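PDB 2QDD: mandelate racemase/muconate lactonizing enzyme from Roseovarius nubinhibens, which is of unknown function but binds magnesium and probably, like other enolase superfamily members, acts on a carboxylate substrate by abstracting its alpha proton. Local coordinates for residues A[76-81]-A[87-92]; A[151-156]-A[186-191]. All blocks are in the same frame, centred on the assembly; numbering follows the deposited sequence.

Contact 1. Residues A[76-81]-A[87-92]; sequences PHLLGL and DHVNRV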
ATOM      1  N   PRO A  76     -17.652  -6.084  43.710  1.00 31.05           N
ATOM      2  CA  PRO A  76     -17.114  -5.085  44.661  1.00 31.52           C
ATOM      3  C   PRO A  76     -16.847  -3.695  44.074  1.00 35.59           C
ATOM      4  O   PRO A  76     -16.853  -2.701  44.808  1.00 40.15           O
ATOM      5  CB  PRO A  76     -15.788  -5.710  45.121  1.00 30.69           C
ATOM      6  CG  PRO A  76     -15.962  -7.162  44.915  1.00 34.63           C
ATOM      7  CD  PRO A  76     -16.805  -7.297  43.684  1.00 29.20           C
ATOM      8  N   HIS A  77     -16.622  -3.635  42.763  1.00 36.16           N
ATOM      9  CA  HIS A  77     -16.247  -2.401  42.091  1.00 31.65           C
ATOM     10  C   HIS A  77     -17.444  -1.657  41.523  1.00 29.31           C
ATOM     11  O   HIS A  77     -17.394  -0.442  41.346  1.00 36.80           O
ATOM     12  CB  HIS A  77     -15.191  -2.691  41.025  1.00 29.25           C
ATOM     13  CG  HIS A  77     -13.989  -3.404  41.567  1.00 34.66           C
ATOM     14  ND1 HIS A  77     -13.831  -4.772  41.484  1.00 31.85           N
ATOM     15  CD2 HIS A  77     -12.905  -2.940  42.235  1.00 31.59           C
ATOM     16  CE1 HIS A  77     -12.694  -5.117  42.061  1.00 33.65           C
ATOM     17  NE2 HIS A  77     -12.113  -4.025  42.523  1.00 35.66           N
ATOM     18  N   LEU A  78     -18.523  -2.394  41.260  1.00 34.28           N
ATOM     19  CA  LEU A  78     -19.779  -1.822  40.767  1.00 35.00           C
ATOM     20  C   LEU A  78     -20.652  -1.243  41.877  1.00 38.93           C
ATOM     21  O   LEU A  78     -21.385  -0.274  41.655  1.00 37.97           O
ATOM     22  CB  LEU A  78     -20.582  -2.867  39.992  1.00 29.89           C
ATOM     23  CG  LEU A  78     -19.906  -3.472  38.764  1.00 44.90           C
ATOM     24  CD1 LEU A  78     -20.648  -4.727  38.328  1.00 52.46           C
ATOM     25  CD2 LEU A  78     -19.811  -2.457  37.627  1.00 50.08           C
ATOM     26  N   LEU A  79     -20.584  -1.861  43.055  1.00 38.07           N
ATOM     27  CA  LEU A  79     -21.179  -1.313  44.272  1.00 39.40           C
ATOM     28  C   LEU A  79     -20.660   0.100  44.542  1.00 37.78           C
ATOM     29  O   LEU A  79     -19.449   0.334  44.578  1.00 39.45           O
ATOM     30  CB  LEU A  79     -20.882  -2.233  45.466  1.00 37.10           C
ATOM     31  CG  LEU A  79     -21.904  -3.263  45.973  1.00 39.05           C
ATOM     32  CD1 LEU A  79     -23.024  -3.611  44.985  1.00 36.88           C
ATOM     33  CD2 LEU A  79     -21.192  -4.516  46.455  1.00 29.87           C
ATOM     34  N   GLY A  80     -21.589   1.039  44.694  1.00 36.62           N
ATOM     35  CA  GLY A  80     -21.242   2.429  44.965  1.00 34.48           C
ATOM     36  C   GLY A  80     -21.168   3.344  43.754  1.00 35.37           C
ATOM     37  O   GLY A  80     -21.084   4.566  43.904  1.00 42.16           O
ATOM     38  N   LEU A  81     -21.187   2.767  42.555  1.00 36.03           N
ATOM     39  CA  LEU A  81     -21.191   3.560  41.323  1.00 35.71           C
ATOM     40  C   LEU A  81     -22.553   4.211  41.091  1.00 37.21           C
ATOM     41  O   LEU A  81     -23.592   3.643  41.452  1.00 35.32           O
ATOM     42  CB  LEU A  81     -20.814   2.704  40.107  1.00 31.04           C
ATOM     43  CG  LEU A  81     -19.435   2.049  40.009  1.00 31.37           C
ATOM     44  CD1 LEU A  81     -19.285   1.345  38.670  1.00 32.70           C
ATOM     45  CD2 LEU A  81     -18.295   3.027  40.219  1.00 34.17           C
ATOM     46  N   ASP A  87     -20.808   5.646  30.460  1.00 32.45           N
ATOM     47  CA  ASP A  87     -19.449   5.525  29.950  1.00 30.66           C
ATOM     48  C   ASP A  87     -18.458   5.269  31.078  1.00 32.27           C
ATOM     49  O   ASP A  87     -17.525   4.486  30.915  1.00 36.91           O
ATOM     50  CB  ASP A  87     -19.042   6.770  29.158  1.00 31.63           C
ATOM     51  CG  ASP A  87     -19.824   6.929  27.860  1.00 45.41           C
ATOM     52  OD1 ASP A  87     -19.933   5.956  27.081  1.00 54.37           O
ATOM     53  OD2 ASP A  87     -20.327   8.043  27.610  1.00 57.24           O
ATOM     54  N   HIS A  88     -18.677   5.919  32.221  1.00 31.69           N
ATOM     55  CA  HIS A  88     -17.853   5.705  33.413  1.00 30.69           C
ATOM     56  C   HIS A  88     -17.955   4.288  33.982  1.00 28.56           C
ATOM     57  O   HIS A  88     -16.944   3.701  34.356  1.00 29.62           O
ATOM     58  CB  HIS A  88     -18.193   6.726  34.496  1.00 30.53           C
ATOM     59  CG  HIS A  88     -17.552   6.435  35.815  1.00 35.57           C
ATOM     60  ND1 HIS A  88     -16.208   6.630  36.044  1.00 37.80           N
ATOM     61  CD2 HIS A  88     -18.068   5.960  36.973  1.00 33.73           C
ATOM     62  CE1 HIS A  88     -15.923   6.292  37.289  1.00 44.03           C
ATOM     63  NE2 HIS A  88     -17.035   5.882  37.874  1.00 43.40           N
ATOM     64  N   VAL A  89     -19.174   3.754  34.042  1.00 29.98           N
ATOM     65  CA  VAL A  89     -19.415   2.377  34.473  1.00 28.21           C
ATOM     66  C   VAL A  89     -18.665   1.387  33.574  1.00 30.39           C
ATOM     67  O   VAL A  89     -18.029   0.452  34.072  1.00 32.28           O
ATOM     68  CB  VAL A  89     -20.944   2.063  34.543  1.00 28.99           C
ATOM     69  CG1 VAL A  89     -21.220   0.557  34.656  1.00 30.78           C
ATOM     70  CG2 VAL A  89     -21.577   2.795  35.714  1.00 33.95           C
ATOM     71  N   ASN A  90     -18.717   1.623  32.260  1.00 31.54           N
ATOM     72  CA  ASN A  90     -17.963   0.832  31.282  1.00 27.58           C
ATOM     73  C   ASN A  90     -16.450   0.873  31.454  1.00 26.22           C
ATOM     74  O   ASN A  90     -15.789  -0.168  31.383  1.00 29.86           O
ATOM     75  CB  ASN A  90     -18.351   1.219  29.857  1.00 32.81           C
ATOM     76  CG  ASN A  90     -19.670   0.608  29.435  1.00 38.24           C
ATOM     77  OD1 ASN A  90     -19.708  -0.493  28.888  1.00 34.51           O
ATOM     78  ND2 ASN A  90     -20.762   1.315  29.700  1.00 46.97           N
ATOM     79  N   ARG A  91     -15.923   2.071  31.697  1.00 26.12           N
ATOM     80  CA  ARG A  91     -14.511   2.283  32.026  1.00 29.32           C
ATOM     81  C   ARG A  91     -14.028   1.502  33.246  1.00 30.02           C
ATOM     82  O   ARG A  91     -12.983   0.859  33.190  1.00 33.23           O
ATOM     83  CB  ARG A  91     -14.212   3.773  32.208  1.00 24.75           C
ATOM     84  CG  ARG A  91     -14.106   4.532  30.900  1.00 30.67           C
ATOM     85  CD  ARG A  91     -13.506   5.913  31.095  1.00 31.53           C
ATOM     86  NE  ARG A  91     -14.440   6.873  31.691  1.00 37.42           N
ATOM     87  CZ  ARG A  91     -15.374   7.558  31.028  1.00 44.16           C
ATOM     88  NH1 ARG A  91     -15.542   7.400  29.715  1.00 34.25           N
ATOM     89  NH2 ARG A  91     -16.153   8.408  31.689  1.00 33.86           N
ATOM     90  N   VAL A  92     -14.791   1.569  34.335  1.00 31.31           N
ATOM     91  CA  VAL A  92     -14.516   0.794  35.550  1.00 26.79           C
ATOM     92  C   VAL A  92     -14.477  -0.715  35.283  1.00 31.03           C
ATOM     93  O   VAL A  92     -13.502  -1.377  35.649  1.00 32.29           O
ATOM     94  CB  VAL A  92     -15.512   1.149  36.693  1.00 28.73           C
ATOM     95  CG1 VAL A  92     -15.374   0.180  37.867  1.00 23.37           C
ATOM     96  CG2 VAL A  92     -15.285   2.594  37.161  1.00 22.20           C
TER
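Leu81 packs against His88, Val89 and Val92 where two consecutive helices, 64-78 and 86-96, are joined by a short connection in the N-terminal capping domain of the enolase fold. Helix 64-78 ends in a type II beta turn from Leu78 to Leu81, closed by the bond from Leu81 N to Leu78 O, and Gly80 supplies the positive phi (95°) it needs, before the chain runs on to helix 86-96. Leu81 leaves the turn with CB directed at that helix. Its chi1 of -63° sets CG beside the backbone N, and from CG the two methyls branch to different partners. CD1 enters between two valines one helical turn apart, 4.0 Å from Val89 CG2 and 4.2 Å from Val92 CG1, the latter approach being tip to tip. CD2 comes obliquely to the His88 ring, 3.9 Å from NE2; one face of that ring is covered near its rim by Val92 CG2. Deeper in, Leu78 CD2 lies 4.5 Å from Val89 CG1, and these two side chains also meet Ile107 and Cys111, respectively, on helix 101-119. Strand 5-22 secures the turn through backbone bonds of Ile5 with Gly80 and Leu81. At the far end, Val92 CG1 comes to 4.1 Å from His77 O.

Contact 2. Residues A[151-156]-A[186-191]; sequences GLIAEA and GLPDGH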
ATOM      1  N   GLY A 151     -39.002 -25.842   0.860  1.00 60.90           N
ATOM      2  CA  GLY A 151     -40.235 -26.160   1.584  1.00 58.84           C
ATOM      3  C   GLY A 151     -40.338 -25.470   2.933  1.00 57.06           C
ATOM      4  O   GLY A 151     -41.411 -24.988   3.306  1.00 57.11           O
ATOM      5  N   LEU A 152     -39.222 -25.425   3.663  1.00 52.96           N
ATOM      6  CA  LEU A 152     -39.120 -24.665   4.912  1.00 54.21           C
ATOM      7  C   LEU A 152     -39.299 -23.153   4.729  1.00 50.81           C
ATOM      8  O   LEU A 152     -39.791 -22.474   5.631  1.00 52.36           O
ATOM      9  CB  LEU A 152     -37.786 -24.948   5.614  1.00 55.41           C
ATOM     10  CG  LEU A 152     -37.593 -26.272   6.364  1.00 55.34           C
ATOM     11  CD1 LEU A 152     -36.115 -26.500   6.652  1.00 57.51           C
ATOM     12  CD2 LEU A 152     -38.401 -26.323   7.659  1.00 59.51           C
ATOM     13  N   ILE A 153     -38.895 -22.645   3.564  1.00 48.85           N
ATOM     14  CA  ILE A 153     -39.027 -21.226   3.210  1.00 48.16           C
ATOM     15  C   ILE A 153     -40.491 -20.854   2.942  1.00 48.96           C
ATOM     16  O   ILE A 153     -40.973 -19.819   3.421  1.00 44.70           O
ATOM     17  CB  ILE A 153     -38.090 -20.855   2.006  1.00 47.11           C
ATOM     18  CG1 ILE A 153     -36.674 -20.556   2.511  1.00 38.76           C
ATOM     19  CG2 ILE A 153     -38.625 -19.675   1.183  1.00 41.21           C
ATOM     20  CD1 ILE A 153     -35.607 -20.631   1.436  1.00 32.69           C
ATOM     21  N   ALA A 154     -41.190 -21.718   2.203  1.00 52.80           N
ATOM     22  CA  ALA A 154     -42.632 -21.579   1.961  1.00 56.38           C
ATOM     23  C   ALA A 154     -43.459 -21.676   3.249  1.00 55.38           C
ATOM     24  O   ALA A 154     -44.470 -20.981   3.398  1.00 57.05           O
ATOM     25  CB  ALA A 154     -43.102 -22.607   0.938  1.00 55.77           C
ATOM     26  N   GLU A 155     -43.010 -22.533   4.167  1.00 53.05           N
ATOM     27  CA  GLU A 155     -43.543 -22.604   5.525  1.00 57.78           C
ATOM     28  C   GLU A 155     -43.329 -21.297   6.301  1.00 54.50           C
ATOM     29  O   GLU A 155     -44.236 -20.824   6.989  1.00 55.59           O
ATOM     30  CB  GLU A 155     -42.899 -23.775   6.269  1.00 57.46           C
ATOM     31  CG  GLU A 155     -43.655 -24.249   7.498  1.00 69.58           C
ATOM     32  CD  GLU A 155     -42.933 -25.369   8.233  1.00 71.36           C
ATOM     33  OE1 GLU A 155     -42.604 -25.182   9.426  1.00 79.67           O
ATOM     34  OE2 GLU A 155     -42.693 -26.434   7.620  1.00 78.21           O
ATOM     35  N   ALA A 156     -42.131 -20.727   6.174  1.00 52.17           N
ATOM     36  CA  ALA A 156     -41.765 -19.489   6.865  1.00 48.49           C
ATOM     37  C   ALA A 156     -42.519 -18.286   6.317  1.00 45.27           C
ATOM     38  O   ALA A 156     -42.929 -17.406   7.078  1.00 41.78           O
ATOM     39  CB  ALA A 156     -40.262 -19.258   6.776  1.00 48.62           C
ATOM     40  N   GLY A 186     -35.700 -19.792  -6.232  1.00 60.29           N
ATOM     41  CA  GLY A 186     -37.035 -20.197  -5.796  1.00 60.07           C
ATOM     42  C   GLY A 186     -37.593 -19.418  -4.618  1.00 62.79           C
ATOM     43  O   GLY A 186     -38.470 -19.911  -3.903  1.00 64.44           O
ATOM     44  N   LEU A 187     -37.088 -18.204  -4.409  1.00 64.11           N
ATOM     45  CA  LEU A 187     -37.700 -17.272  -3.463  1.00 64.27           C
ATOM     46  C   LEU A 187     -39.032 -16.742  -3.992  1.00 66.26           C
ATOM     47  O   LEU A 187     -39.158 -16.456  -5.189  1.00 65.63           O
ATOM     48  CB  LEU A 187     -36.763 -16.097  -3.160  1.00 62.35           C
ATOM     49  CG  LEU A 187     -35.808 -16.173  -1.966  1.00 59.80           C
ATOM     50  CD1 LEU A 187     -35.118 -14.834  -1.799  1.00 60.46           C
ATOM     51  CD2 LEU A 187     -36.515 -16.568  -0.678  1.00 56.07           C
ATOM     52  N   PRO A 188     -40.036 -16.616  -3.100  1.00 66.49           N
ATOM     53  CA  PRO A 188     -41.201 -15.768  -3.361  1.00 65.46           C
ATOM     54  C   PRO A 188     -40.829 -14.293  -3.539  1.00 65.94           C
ATOM     55  O   PRO A 188     -39.770 -13.860  -3.071  1.00 64.79           O
ATOM     56  CB  PRO A 188     -42.076 -15.965  -2.115  1.00 66.78           C
ATOM     57  CG  PRO A 188     -41.184 -16.556  -1.080  1.00 64.60           C
ATOM     58  CD  PRO A 188     -40.128 -17.310  -1.801  1.00 66.72           C
ATOM     59  N   ASP A 189     -41.698 -13.543  -4.219  1.00 64.74           N
ATOM     60  CA  ASP A 189     -41.409 -12.169  -4.627  1.00 63.51           C
ATOM     61  C   ASP A 189     -41.392 -11.225  -3.431  1.00 60.84           C
ATOM     62  O   ASP A 189     -42.272 -11.288  -2.569  1.00 59.91           O
ATOM     63  CB  ASP A 189     -42.438 -11.680  -5.649  1.00 69.10           C
ATOM     64  CG  ASP A 189     -42.480 -12.539  -6.896  1.00 76.72           C
ATOM     65  OD1 ASP A 189     -41.776 -12.204  -7.872  1.00 80.05           O
ATOM     66  OD2 ASP A 189     -43.220 -13.549  -6.901  1.00 83.44           O
ATOM     67  N   GLY A 190     -40.376 -10.363  -3.383  1.00 58.81           N
ATOM     68  CA  GLY A 190     -40.199  -9.404  -2.287  1.00 54.77           C
ATOM     69  C   GLY A 190     -39.380  -9.927  -1.116  1.00 50.07           C
ATOM     70  O   GLY A 190     -38.960  -9.156  -0.249  1.00 50.27           O
ATOM     71  N   HIS A 191     -39.154 -11.238  -1.099  1.00 44.70           N
ATOM     72  CA  HIS A 191     -38.458 -11.906  -0.002  1.00 46.73           C
ATOM     73  C   HIS A 191     -36.935 -11.836  -0.178  1.00 45.18           C
ATOM     74  O   HIS A 191     -36.445 -11.709  -1.304  1.00 45.32           O
ATOM     75  CB  HIS A 191     -38.920 -13.364   0.118  1.00 47.05           C
ATOM     76  CG  HIS A 191     -40.328 -13.519   0.613  1.00 53.00           C
ATOM     77  ND1 HIS A 191     -40.637 -14.174   1.785  1.00 59.29           N
ATOM     78  CD2 HIS A 191     -41.509 -13.113   0.089  1.00 54.46           C
ATOM     79  CE1 HIS A 191     -41.946 -14.160   1.964  1.00 58.09           C
ATOM     80  NE2 HIS A 191     -42.497 -13.521   0.950  1.00 56.14           N
TER
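Ile153 supplies the apolar contact from helix 146-159 to Leu187 and Pro188, in the loop after helix 173-185, a helix-to-loop packing on the outside of the TIM-barrel-like domain of the enolase superfamily. The helical path through 151-156 begins at Gly151, whose carbonyl oxygen receives the N-H of Glu155. Leu152 follows, its side chain touching Ile141 of strand 135-141 and its carbonyl accepting Ala156 N. Next comes Ile153, with CB facing the loop. Its branches divide the work: CG2, anti to the backbone N, is the methyl that crosses to the loop, whereas CG1 is placed beside that nitrogen (chi1 -84°). CG2 lies 4.1 Å from Pro188 CD, meeting the proline ring at the carbon next to its nitrogen, and 4.2 Å from Leu187 CD2, so that one methyl touches two consecutive loop residues. The side chains of Ile153 and Leu187 cross at about a right angle. Farther along, Ala156 touches Ser139 and His164. The loop then folds through a type II beta turn from Pro188 to His191, which brings Pro188 CG 3.5 Å above the centre of the His191 ring. Ile153 also touches Ile141, and Leu187 touches His164, which places the contact outside strands 135-141 and 163-167, between helix 146-159 and the loop leading into strand 192-196.

Overall arrangement
Followed from the N terminus, the chain first lays down strands of the antiparallel sheet and then helix 64-78. Contact 1 closes a short loop of five intervening residues, joining consecutive helices of the N-terminal domain. The chain next passes through helix 101-119 into the barrel. There contact 2 closes a longer loop of 29 residues, which includes strand 163-167 and helix 173-185 and returns to the loop that leads into strand 192-196. That strand ends at Asp196, a magnesium ligand seen for this protein, although no ion is bound to this chain here. The two loops are in series, neither nesting nor crossing. Their centres are 48 Å apart, on opposite sides of the chain's centre. Contact 1 ties together parts of the N-terminal domain, contact 2 parts of the barrel domain.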